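Local atomic coordinates of ectonucleoside triphosphate diphosphohydrolase 4 (Homo sapiens, PDB entry 6WG5), a protein that belongs to the GDA1/CD39 family of nucleoside phosphatases, within the actin-like ATPase clan of folds. Residues A[316-327]-A[338-348]; A[54-62]-A[70-78]. One frame throughout, in Å; residues are numbered along the deposited sequence.

Overall arrangement
Both contacts close short loops and follow one another along the chain without nesting or crossing. Nearer the N terminus, contact 2 folds 70-78 back onto strand 53-61, a member of the mixed sheet that also holds strands 40-48, 85-88, 127-131 and 167-169. The chain then lays down four strands of a second mixed sheet, whose last two strands follow contact 1. In contact 1, 316-327 meets 338-348 in a small three-stranded sheet and a disulfide ties the loop after strand 317-319 to helix 345-352. The two lie on opposite sides of the chain's centre, with their centres about 50 Å apart and their nearest atoms about 29 Å apart.

Contact 1: residues A[316-327]-A[338-348]; sequences PYLDPCLPLDIK and YLRGTGDFDLC
A small three-stranded sheet, with the disulfide Cys321-Cys348 beyond one end, is built here: strand 338-341 runs between strand 317-319, parallel to it, and Lys327, whose strand is antiparallel. On the parallel side Tyr317 N donates to Tyr338 O and Tyr317 O receives Arg340 N, each at 2.8 Å; Asp319 N to Arg340 O and Thr342 N to Asp319 O continue the ladder. On the other side Asp325 N reaches Gly341 O at 2.7 Å and Gly341 N donates to Ile326 O, so both backbone polar atoms of Gly341 are engaged by the turn Pro323-Ile326. The CA of Gly341 packs 3.6 Å from Leu322 CB.

Leu318 and Arg340 lie side by side on one face. The methyl Leu318 CD2 sits over the centre of the guanidinium, 3.7 Å from Arg340 CZ; bends at chi2 and chi3 of the arginine bring the flat group there. On the opposite face Leu339 CD2 meets Tyr317 CB at 3.7 Å. Asp319 OD1 forms a salt bridge with Arg287 and Asp319 OD2 hydrogen-bonds Tyr290, both of helix 283-296; Asp319 OD2 also accepts from Cys321 N, which comes from above the carboxylate plane, forming an Asx turn at Cys321.

Beyond the sheet, Asp344 N donates to Pro320 O, while Leu347 CD2 lies 3.9 Å from Pro320 CB. Asp344 OD1 caps the helix by accepting from Leu347 N. The sulfurs Cys321 SG and Cys348 SG join with chi3 105°, beside Phe444 of helix 436-456. The whole is a parallel strand pair followed by an N-capped helix, which is tied by the disulfide to the turn that follows strand 317-319.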
loop_
_atom_site.group_PDB
_atom_site.type_symbol
_atom_site.label_atom_id
_atom_site.label_comp_id
_atom_site.label_asym_id
_atom_site.label_seq_id
_atom_site.Cartn_x
_atom_site.Cartn_y
_atom_site.Cartn_z
ATOM N N PRO A 316 13.971 -14.969 34.445
ATOM C CA PRO A 316 13.671 -14.282 33.187
ATOM C C PRO A 316 12.419 -13.428 33.274
ATOM O O PRO A 316 11.506 -13.686 34.063
ATOM C CB PRO A 316 13.473 -15.442 32.206
ATOM C CG PRO A 316 12.884 -16.521 33.053
ATOM C CD PRO A 316 13.487 -16.362 34.434
ATOM N N TYR A 317 12.389 -12.394 32.439
ATOM C CA TYR A 317 11.187 -11.591 32.289
ATOM C C TYR A 317 10.104 -12.421 31.611
ATOM O O TYR A 317 10.345 -13.045 30.573
ATOM C CB TYR A 317 11.491 -10.336 31.473
ATOM C CG TYR A 317 10.327 -9.380 31.357
ATOM C CD1 TYR A 317 9.531 -9.356 30.217
ATOM C CD2 TYR A 317 10.025 -8.500 32.386
ATOM C CE1 TYR A 317 8.468 -8.479 30.109
ATOM C CE2 TYR A 317 8.965 -7.621 32.288
ATOM C CZ TYR A 317 8.190 -7.615 31.149
ATOM O OH TYR A 317 7.135 -6.738 31.058
ATOM N N LEU A 318 8.914 -12.442 32.202
ATOM C CA LEU A 318 7.809 -13.237 31.679
ATOM C C LEU A 318 7.045 -12.393 30.667
ATOM O O LEU A 318 6.302 -11.479 31.042
ATOM C CB LEU A 318 6.902 -13.716 32.810
ATOM C CG LEU A 318 7.602 -14.519 33.911
ATOM C CD1 LEU A 318 6.580 -15.067 34.890
ATOM C CD2 LEU A 318 8.441 -15.654 33.332
ATOM N N ASP A 319 7.233 -12.700 29.385
ATOM C CA ASP A 319 6.665 -11.904 28.310
ATOM C C ASP A 319 5.363 -12.538 27.846
ATOM O O ASP A 319 5.396 -13.632 27.263
ATOM C CB ASP A 319 7.650 -11.802 27.149
ATOM C CG ASP A 319 7.167 -10.869 26.054
ATOM O OD1 ASP A 319 7.790 -10.855 24.970
ATOM O OD2 ASP A 319 6.166 -10.153 26.277
ATOM N N PRO A 320 4.203 -11.911 28.072
ATOM C CA PRO A 320 2.947 -12.500 27.585
ATOM C C PRO A 320 2.808 -12.462 26.075
ATOM O O PRO A 320 1.941 -13.161 25.533
ATOM C CB PRO A 320 1.874 -11.639 28.258
ATOM C CG PRO A 320 2.530 -10.311 28.432
ATOM C CD PRO A 320 3.980 -10.603 28.716
ATOM N N CYS A 321 3.631 -11.675 25.387
ATOM C CA CYS A 321 3.578 -11.544 23.940
ATOM C C CYS A 321 4.412 -12.596 23.219
ATOM O O CYS A 321 4.606 -12.488 22.004
ATOM C CB CYS A 321 4.041 -10.146 23.532
ATOM S SG CYS A 321 2.943 -8.822 24.087
ATOM N N LEU A 322 4.914 -13.601 23.934
ATOM C CA LEU A 322 5.656 -14.687 23.319
ATOM C C LEU A 322 4.935 -16.010 23.549
ATOM O O LEU A 322 4.212 -16.162 24.539
ATOM C CB LEU A 322 7.082 -14.785 23.881
ATOM C CG LEU A 322 8.082 -13.753 23.358
ATOM C CD1 LEU A 322 9.377 -13.826 24.148
ATOM C CD2 LEU A 322 8.354 -13.954 21.871
ATOM N N PRO A 323 5.107 -16.982 22.651
ATOM C CA PRO A 323 4.461 -18.284 22.848
ATOM C C PRO A 323 4.841 -18.899 24.188
ATOM O O PRO A 323 5.915 -18.640 24.734
ATOM C CB PRO A 323 4.986 -19.125 21.680
ATOM C CG PRO A 323 5.419 -18.144 20.661
ATOM C CD PRO A 323 5.885 -16.934 21.404
ATOM N N LEU A 324 3.944 -19.730 24.709
ATOM C CA LEU A 324 4.158 -20.338 26.014
ATOM C C LEU A 324 5.443 -21.159 26.030
ATOM O O LEU A 324 5.659 -22.020 25.172
ATOM C CB LEU A 324 2.964 -21.222 26.374
ATOM C CG LEU A 324 3.032 -21.942 27.723
ATOM C CD1 LEU A 324 2.879 -20.957 28.872
ATOM C CD2 LEU A 324 1.963 -23.014 27.789
ATOM N N ASP A 325 6.297 -20.881 27.015
ATOM C CA ASP A 325 7.503 -21.648 27.348
ATOM C C ASP A 325 8.656 -21.431 26.377
ATOM O O ASP A 325 9.687 -22.110 26.510
ATOM C CB ASP A 325 7.226 -23.154 27.437
ATOM C CG ASP A 325 6.418 -23.526 28.666
ATOM O OD1 ASP A 325 6.392 -22.732 29.631
ATOM O OD2 ASP A 325 5.815 -24.621 28.669
ATOM N N ILE A 326 8.534 -20.521 25.408
ATOM C CA ILE A 326 9.680 -20.188 24.572
ATOM C C ILE A 326 10.681 -19.387 25.393
ATOM O O ILE A 326 10.313 -18.585 26.260
ATOM C CB ILE A 326 9.254 -19.404 23.317
ATOM C CG1 ILE A 326 10.416 -19.336 22.322
ATOM C CG2 ILE A 326 8.813 -17.989 23.688
ATOM C CD1 ILE A 326 10.060 -18.701 20.988
ATOM N N LYS A 327 11.962 -19.598 25.113
ATOM C CA LYS A 327 13.035 -18.860 25.764
ATOM C C LYS A 327 13.687 -17.943 24.737
ATOM O O LYS A 327 14.207 -18.412 23.720
ATOM C CB LYS A 327 14.050 -19.816 26.388
ATOM C CG LYS A 327 13.442 -20.658 27.504
ATOM C CD LYS A 327 14.417 -21.672 28.072
ATOM C CE LYS A 327 13.742 -22.528 29.133
ATOM N NZ LYS A 327 14.704 -23.392 29.871
ATOM N N TYR A 338 16.980 -11.942 29.625
ATOM C CA TYR A 338 16.374 -13.220 29.290
ATOM C C TYR A 338 14.867 -13.160 29.500
ATOM O O TYR A 338 14.387 -12.593 30.486
ATOM C CB TYR A 338 16.986 -14.339 30.132
ATOM C CG TYR A 338 18.479 -14.471 29.936
ATOM C CD1 TYR A 338 18.996 -15.211 28.879
ATOM C CD2 TYR A 338 19.371 -13.849 30.798
ATOM C CE1 TYR A 338 20.360 -15.330 28.689
ATOM C CE2 TYR A 338 20.738 -13.964 30.618
ATOM C CZ TYR A 338 21.227 -14.704 29.562
ATOM O OH TYR A 338 22.587 -14.822 29.378
ATOM N N LEU A 339 14.130 -13.744 28.559
ATOM C CA LEU A 339 12.677 -13.746 28.584
ATOM C C LEU A 339 12.162 -15.178 28.549
ATOM O O LEU A 339 12.860 -16.105 28.129
ATOM C CB LEU A 339 12.094 -12.969 27.393
ATOM C CG LEU A 339 12.808 -11.690 26.950
ATOM C CD1 LEU A 339 12.120 -11.110 25.723
ATOM C CD2 LEU A 339 12.854 -10.661 28.067
ATOM N N ARG A 340 10.920 -15.347 28.998
ATOM C CA ARG A 340 10.205 -16.607 28.850
ATOM C C ARG A 340 8.758 -16.291 28.511
ATOM O O ARG A 340 8.113 -15.506 29.212
ATOM C CB ARG A 340 10.278 -17.457 30.121
ATOM C CG ARG A 340 9.873 -18.907 29.908
ATOM C CD ARG A 340 9.093 -19.440 31.096
ATOM N NE ARG A 340 9.816 -19.264 32.352
ATOM C CZ ARG A 340 9.237 -19.223 33.550
ATOM N NH1 ARG A 340 9.979 -19.059 34.637
ATOM N NH2 ARG A 340 7.919 -19.332 33.664
ATOM N N GLY A 341 8.255 -16.897 27.438
ATOM C CA GLY A 341 6.913 -16.592 26.971
ATOM C C GLY A 341 5.857 -17.259 27.832
ATOM O O GLY A 341 5.948 -18.453 28.138
ATOM N N THR A 342 4.847 -16.484 28.226
ATOM C CA THR A 342 3.704 -17.008 28.960
ATOM C C THR A 342 2.447 -17.097 28.102
ATOM O O THR A 342 1.406 -17.537 28.598
ATOM C CB THR A 342 3.429 -16.149 30.202
ATOM O OG1 THR A 342 3.194 -14.790 29.816
ATOM C CG2 THR A 342 4.614 -16.201 31.153
ATOM N N GLY A 343 2.518 -16.694 26.834
ATOM C CA GLY A 343 1.442 -16.905 25.883
ATOM C C GLY A 343 0.075 -16.436 26.343
ATOM O O GLY A 343 -0.882 -17.218 26.347
ATOM N N ASP A 344 -0.037 -15.164 26.717
ATOM C CA ASP A 344 -1.294 -14.578 27.180
ATOM C C ASP A 344 -1.694 -13.494 26.182
ATOM O O ASP A 344 -1.261 -12.344 26.285
ATOM C CB ASP A 344 -1.151 -14.026 28.595
ATOM C CG ASP A 344 -2.491 -13.739 29.246
ATOM O OD1 ASP A 344 -3.472 -13.493 28.511
ATOM O OD2 ASP A 344 -2.564 -13.765 30.492
ATOM N N PHE A 345 -2.536 -13.871 25.218
ATOM C CA PHE A 345 -2.904 -12.964 24.135
ATOM C C PHE A 345 -3.577 -11.705 24.669
ATOM O O PHE A 345 -3.220 -10.586 24.284
ATOM C CB PHE A 345 -3.814 -13.695 23.148
ATOM C CG PHE A 345 -4.360 -12.824 22.053
ATOM C CD1 PHE A 345 -3.616 -12.574 20.913
ATOM C CD2 PHE A 345 -5.627 -12.275 22.157
ATOM C CE1 PHE A 345 -4.119 -11.781 19.902
ATOM C CE2 PHE A 345 -6.136 -11.479 21.151
ATOM C CZ PHE A 345 -5.381 -11.232 20.020
ATOM N N ASP A 346 -4.556 -11.865 25.563
ATOM C CA ASP A 346 -5.266 -10.705 26.094
ATOM C C ASP A 346 -4.343 -9.816 26.918
ATOM O O ASP A 346 -4.468 -8.586 26.889
ATOM C CB ASP A 346 -6.462 -11.158 26.932
ATOM C CG ASP A 346 -7.596 -11.702 26.084
ATOM O OD1 ASP A 346 -7.793 -11.204 24.954
ATOM O OD2 ASP A 346 -8.293 -12.627 26.551
ATOM N N LEU A 347 -3.413 -10.413 27.664
ATOM C CA LEU A 347 -2.480 -9.613 28.448
ATOM C C LEU A 347 -1.449 -8.935 27.554
ATOM O O LEU A 347 -0.963 -7.846 27.880
ATOM C CB LEU A 347 -1.795 -10.488 29.498
ATOM C CG LEU A 347 -0.805 -9.801 30.440
ATOM C CD1 LEU A 347 -1.462 -8.652 31.189
ATOM C CD2 LEU A 347 -0.226 -10.811 31.418
ATOM N N CYS A 348 -1.108 -9.558 26.424
ATOM C CA CYS A 348 -0.223 -8.913 25.462
ATOM C C CYS A 348 -0.857 -7.648 24.898
ATOM O O CYS A 348 -0.186 -6.620 24.750
ATOM C CB CYS A 348 0.119 -9.884 24.332
ATOM S SG CYS A 348 1.207 -9.186 23.080
#

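Contact 2: residues A[54-62]-A[70-78]; sequences RVFVYCWPR and LLDIRQMRD
An antiparallel edge pairing belongs to the mixed sheet of strand 53-61, against which the short strand 74-75 and its flanks are laid. Cys59 and Arg74 form a hydrogen-bonded pair: Cys59 N donates to Arg74 O and Arg74 N to Cys59 O, both at 2.9 Å. A third bond, Met76 N to Val57 O, is almost straight at 172°. Past the other end of the ladder a water accepts from Asp72 N and donates to Pro61 O, bridging the backbones where direct pairing has ceased.

Leu71 and Ile73 both approach Trp60 from one side of its indole plane. Leu71 CD1 stands over that face, 4.0 Å from the centroid of the five-membered ring and only 14° off its normal, a CH-pi contact. Ile73 points the same way as Trp60, its CG1 meeting the ring obliquely, 3.7 Å from Trp60 CE3. A chi1 of 53°, with CG between the backbone N and the carbonyl carbon, sets the indole beside these two side chains, and Trp60 CB lies near Asp72 O.

The other branch of Ile73, CG2, touches Tyr58 CB at 3.7 Å. Gln75 CG approaches Tyr58 CE1 at the same separation, while Gln75 OE1 comes to the edge of the Phe56 ring, in its plane. On the other side of the strand Val57 and Met76 lie side by side, with Met76 SD 3.6 Å from Val57 CG1; the extended methionine carries its sulfur along the valine.

Helix 479-487 packs on Phe56, Tyr58 and Ile73, and its Thr480 hydrogen-bonds Tyr58 OH. Strand 40-48 pairs antiparallel with 53-61, touching Cys59 and Trp60, while Val85 of strand 85-88 meets Phe56 and Gln75.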
loop_
_atom_site.group_PDB
_atom_site.type_symbol
_atom_site.label_atom_id
_atom_site.label_comp_id
_atom_site.label_asym_id
_atom_site.label_seq_id
_atom_site.Cartn_x
_atom_site.Cartn_y
_atom_site.Cartn_z
ATOM N N ARG A 54 12.110 -1.580 -10.593
ATOM C CA ARG A 54 11.291 -2.440 -11.431
ATOM C C ARG A 54 10.612 -1.597 -12.499
ATOM O O ARG A 54 10.297 -0.424 -12.280
ATOM C CB ARG A 54 10.228 -3.192 -10.610
ATOM C CG ARG A 54 10.728 -3.711 -9.269
ATOM C CD ARG A 54 10.543 -2.683 -8.162
ATOM N NE ARG A 54 11.394 -2.960 -7.007
ATOM C CZ ARG A 54 11.370 -2.264 -5.875
ATOM N NH1 ARG A 54 10.533 -1.245 -5.731
ATOM N NH2 ARG A 54 12.184 -2.590 -4.880
ATOM N N VAL A 55 10.388 -2.206 -13.661
ATOM C CA VAL A 55 9.739 -1.548 -14.787
ATOM C C VAL A 55 8.503 -2.350 -15.167
ATOM O O VAL A 55 8.531 -3.585 -15.177
ATOM C CB VAL A 55 10.692 -1.404 -15.992
ATOM C CG1 VAL A 55 11.276 -2.755 -16.381
ATOM C CG2 VAL A 55 9.977 -0.761 -17.177
ATOM N N PHE A 56 7.418 -1.641 -15.475
ATOM C CA PHE A 56 6.165 -2.254 -15.895
ATOM C C PHE A 56 5.729 -1.620 -17.205
ATOM O O PHE A 56 5.736 -0.392 -17.334
ATOM C CB PHE A 56 5.062 -2.066 -14.844
ATOM C CG PHE A 56 5.424 -2.578 -13.478
ATOM C CD1 PHE A 56 4.968 -3.810 -13.043
ATOM C CD2 PHE A 56 6.209 -1.821 -12.626
ATOM C CE1 PHE A 56 5.296 -4.280 -11.786
ATOM C CE2 PHE A 56 6.539 -2.286 -11.368
ATOM C CZ PHE A 56 6.082 -3.517 -10.948
ATOM N N VAL A 57 5.351 -2.451 -18.171
ATOM C CA VAL A 57 4.782 -1.982 -19.429
ATOM C C VAL A 57 3.279 -2.210 -19.374
ATOM O O VAL A 57 2.820 -3.339 -19.162
ATOM C CB VAL A 57 5.406 -2.696 -20.638
ATOM C CG1 VAL A 57 4.787 -2.185 -21.936
ATOM C CG2 VAL A 57 6.913 -2.495 -20.655
ATOM N N TYR A 58 2.516 -1.138 -19.559
ATOM C CA TYR A 58 1.066 -1.200 -19.612
ATOM C C TYR A 58 0.592 -0.858 -21.016
ATOM O O TYR A 58 1.194 -0.032 -21.706
ATOM C CB TYR A 58 0.433 -0.234 -18.607
ATOM C CG TYR A 58 0.784 -0.535 -17.169
ATOM C CD1 TYR A 58 0.030 -1.431 -16.425
ATOM C CD2 TYR A 58 1.868 0.075 -16.557
ATOM C CE1 TYR A 58 0.346 -1.712 -15.113
ATOM C CE2 TYR A 58 2.191 -0.198 -15.244
ATOM C CZ TYR A 58 1.427 -1.093 -14.528
ATOM O OH TYR A 58 1.742 -1.370 -13.218
ATOM N N CYS A 59 -0.491 -1.504 -21.434
ATOM C CA CYS A 59 -1.107 -1.226 -22.719
ATOM C C CYS A 59 -2.610 -1.081 -22.538
ATOM O O CYS A 59 -3.174 -1.460 -21.509
ATOM C CB CYS A 59 -0.794 -2.326 -23.744
ATOM S SG CYS A 59 -1.298 -3.987 -23.244
ATOM N N TRP A 60 -3.255 -0.511 -23.555
ATOM C CA TRP A 60 -4.698 -0.320 -23.536
ATOM C C TRP A 60 -5.182 -0.149 -24.966
ATOM O O TRP A 60 -4.423 0.325 -25.818
ATOM C CB TRP A 60 -5.088 0.901 -22.690
ATOM C CG TRP A 60 -4.382 2.171 -23.074
ATOM C CD1 TRP A 60 -4.788 3.089 -23.999
ATOM C CD2 TRP A 60 -3.151 2.665 -22.534
ATOM N NE1 TRP A 60 -3.885 4.123 -24.069
ATOM C CE2 TRP A 60 -2.870 3.887 -23.180
ATOM C CE3 TRP A 60 -2.258 2.194 -21.565
ATOM C CZ2 TRP A 60 -1.735 4.641 -22.890
ATOM C CZ3 TRP A 60 -1.131 2.944 -21.279
ATOM C CH2 TRP A 60 -0.880 4.153 -21.939
ATOM N N PRO A 61 -6.422 -0.520 -25.261
ATOM C CA PRO A 61 -6.983 -0.285 -26.592
ATOM C C PRO A 61 -7.493 1.147 -26.706
ATOM O O PRO A 61 -7.462 1.924 -25.753
ATOM C CB PRO A 61 -8.120 -1.301 -26.669
ATOM C CG PRO A 61 -8.591 -1.418 -25.261
ATOM C CD PRO A 61 -7.376 -1.224 -24.385
ATOM N N ARG A 62 -7.972 1.489 -27.899
ATOM C CA ARG A 62 -8.502 2.825 -28.124
ATOM C C ARG A 62 -9.677 3.090 -27.190
ATOM O O ARG A 62 -10.468 2.194 -26.887
ATOM C CB ARG A 62 -8.939 2.991 -29.579
ATOM C CG ARG A 62 -9.412 4.396 -29.918
ATOM C CD ARG A 62 -9.898 4.502 -31.354
ATOM N NE ARG A 62 -8.892 4.046 -32.309
ATOM C CZ ARG A 62 -7.801 4.731 -32.632
ATOM N NH1 ARG A 62 -7.558 5.910 -32.070
ATOM N NH2 ARG A 62 -6.943 4.234 -33.513
ATOM N N LEU A 70 -12.873 5.364 -18.072
ATOM C CA LEU A 70 -11.427 5.502 -18.063
ATOM C C LEU A 70 -10.813 4.571 -19.103
ATOM O O LEU A 70 -11.491 3.746 -19.718
ATOM C CB LEU A 70 -10.861 5.181 -16.681
ATOM C CG LEU A 70 -11.531 5.842 -15.478
ATOM C CD1 LEU A 70 -10.794 5.459 -14.205
ATOM C CD2 LEU A 70 -11.576 7.348 -15.643
ATOM N N LEU A 71 -9.503 4.706 -19.292
ATOM C CA LEU A 71 -8.791 3.804 -20.183
ATOM C C LEU A 71 -8.824 2.383 -19.632
ATOM O O LEU A 71 -8.871 2.161 -18.418
ATOM C CB LEU A 71 -7.342 4.263 -20.366
ATOM C CG LEU A 71 -7.132 5.603 -21.070
ATOM C CD1 LEU A 71 -5.650 5.953 -21.109
ATOM C CD2 LEU A 71 -7.709 5.575 -22.477
ATOM N N ASP A 72 -8.801 1.413 -20.543
ATOM C CA ASP A 72 -8.801 -0.002 -20.170
ATOM C C ASP A 72 -7.356 -0.492 -20.076
ATOM O O ASP A 72 -6.881 -1.314 -20.862
ATOM C CB ASP A 72 -9.610 -0.811 -21.175
ATOM C CG ASP A 72 -10.016 -2.166 -20.639
ATOM O OD1 ASP A 72 -9.549 -2.538 -19.542
ATOM O OD2 ASP A 72 -10.801 -2.862 -21.318
ATOM N N ILE A 73 -6.653 0.037 -19.078
ATOM C CA ILE A 73 -5.226 -0.223 -18.919
ATOM C C ILE A 73 -5.018 -1.609 -18.328
ATOM O O ILE A 73 -5.711 -2.019 -17.387
ATOM C CB ILE A 73 -4.575 0.868 -18.048
ATOM C CG1 ILE A 73 -4.688 2.224 -18.750
ATOM C CG2 ILE A 73 -3.114 0.525 -17.754
ATOM C CD1 ILE A 73 -4.005 3.368 -18.027
ATOM N N ARG A 74 -4.046 -2.333 -18.882
ATOM C CA ARG A 74 -3.680 -3.664 -18.421
ATOM C C ARG A 74 -2.175 -3.830 -18.548
ATOM O O ARG A 74 -1.520 -3.144 -19.336
ATOM C CB ARG A 74 -4.379 -4.765 -19.229
ATOM C CG ARG A 74 -5.874 -4.583 -19.397
ATOM C CD ARG A 74 -6.409 -5.481 -20.500
ATOM N NE ARG A 74 -7.864 -5.415 -20.601
ATOM C CZ ARG A 74 -8.701 -6.116 -19.841
ATOM N NH1 ARG A 74 -8.234 -6.941 -18.912
ATOM N NH2 ARG A 74 -10.010 -5.988 -20.009
ATOM N N GLN A 75 -1.625 -4.751 -17.764
ATOM C CA GLN A 75 -0.229 -5.121 -17.937
ATOM C C GLN A 75 -0.029 -5.776 -19.295
ATOM O O GLN A 75 -0.815 -6.630 -19.715
ATOM C CB GLN A 75 0.220 -6.079 -16.833
ATOM C CG GLN A 75 0.506 -5.418 -15.501
ATOM C CD GLN A 75 1.313 -6.314 -14.583
ATOM O OE1 GLN A 75 2.542 -6.342 -14.650
ATOM N NE2 GLN A 75 0.625 -7.058 -13.724
ATOM N N MET A 76 1.029 -5.370 -19.991
ATOM C CA MET A 76 1.360 -6.005 -21.257
ATOM C C MET A 76 1.700 -7.473 -21.030
ATOM O O MET A 76 2.232 -7.858 -19.984
ATOM C CB MET A 76 2.531 -5.289 -21.927
ATOM C CG MET A 76 2.795 -5.756 -23.347
ATOM S SD MET A 76 4.222 -4.958 -24.102
ATOM C CE MET A 76 4.147 -5.655 -25.751
ATOM N N ARG A 77 1.384 -8.299 -22.025
ATOM C CA ARG A 77 1.580 -9.742 -21.954
ATOM C C ARG A 77 2.506 -10.172 -23.082
ATOM O O ARG A 77 2.219 -9.915 -24.256
ATOM C CB ARG A 77 0.240 -10.475 -22.046
ATOM C CG ARG A 77 -0.637 -10.309 -20.816
ATOM C CD ARG A 77 -0.133 -11.167 -19.671
ATOM N NE ARG A 77 -0.791 -10.855 -18.406
ATOM C CZ ARG A 77 -0.664 -11.579 -17.298
ATOM N NH1 ARG A 77 0.086 -12.673 -17.296
ATOM N NH2 ARG A 77 -1.298 -11.217 -16.193
ATOM N N ASP A 78 3.610 -10.826 -22.728
ATOM C CA ASP A 78 4.580 -11.260 -23.721
ATOM C C ASP A 78 4.068 -12.501 -24.450
ATOM O O ASP A 78 2.946 -12.968 -24.231
ATOM C CB ASP A 78 5.940 -11.520 -23.069
ATOM C CG ASP A 78 5.907 -12.656 -22.057
ATOM O OD1 ASP A 78 4.889 -13.373 -21.976
ATOM O OD2 ASP A 78 6.916 -12.838 -21.344
HETATM O O HOH W 1 -9.132 2.014 -23.494
#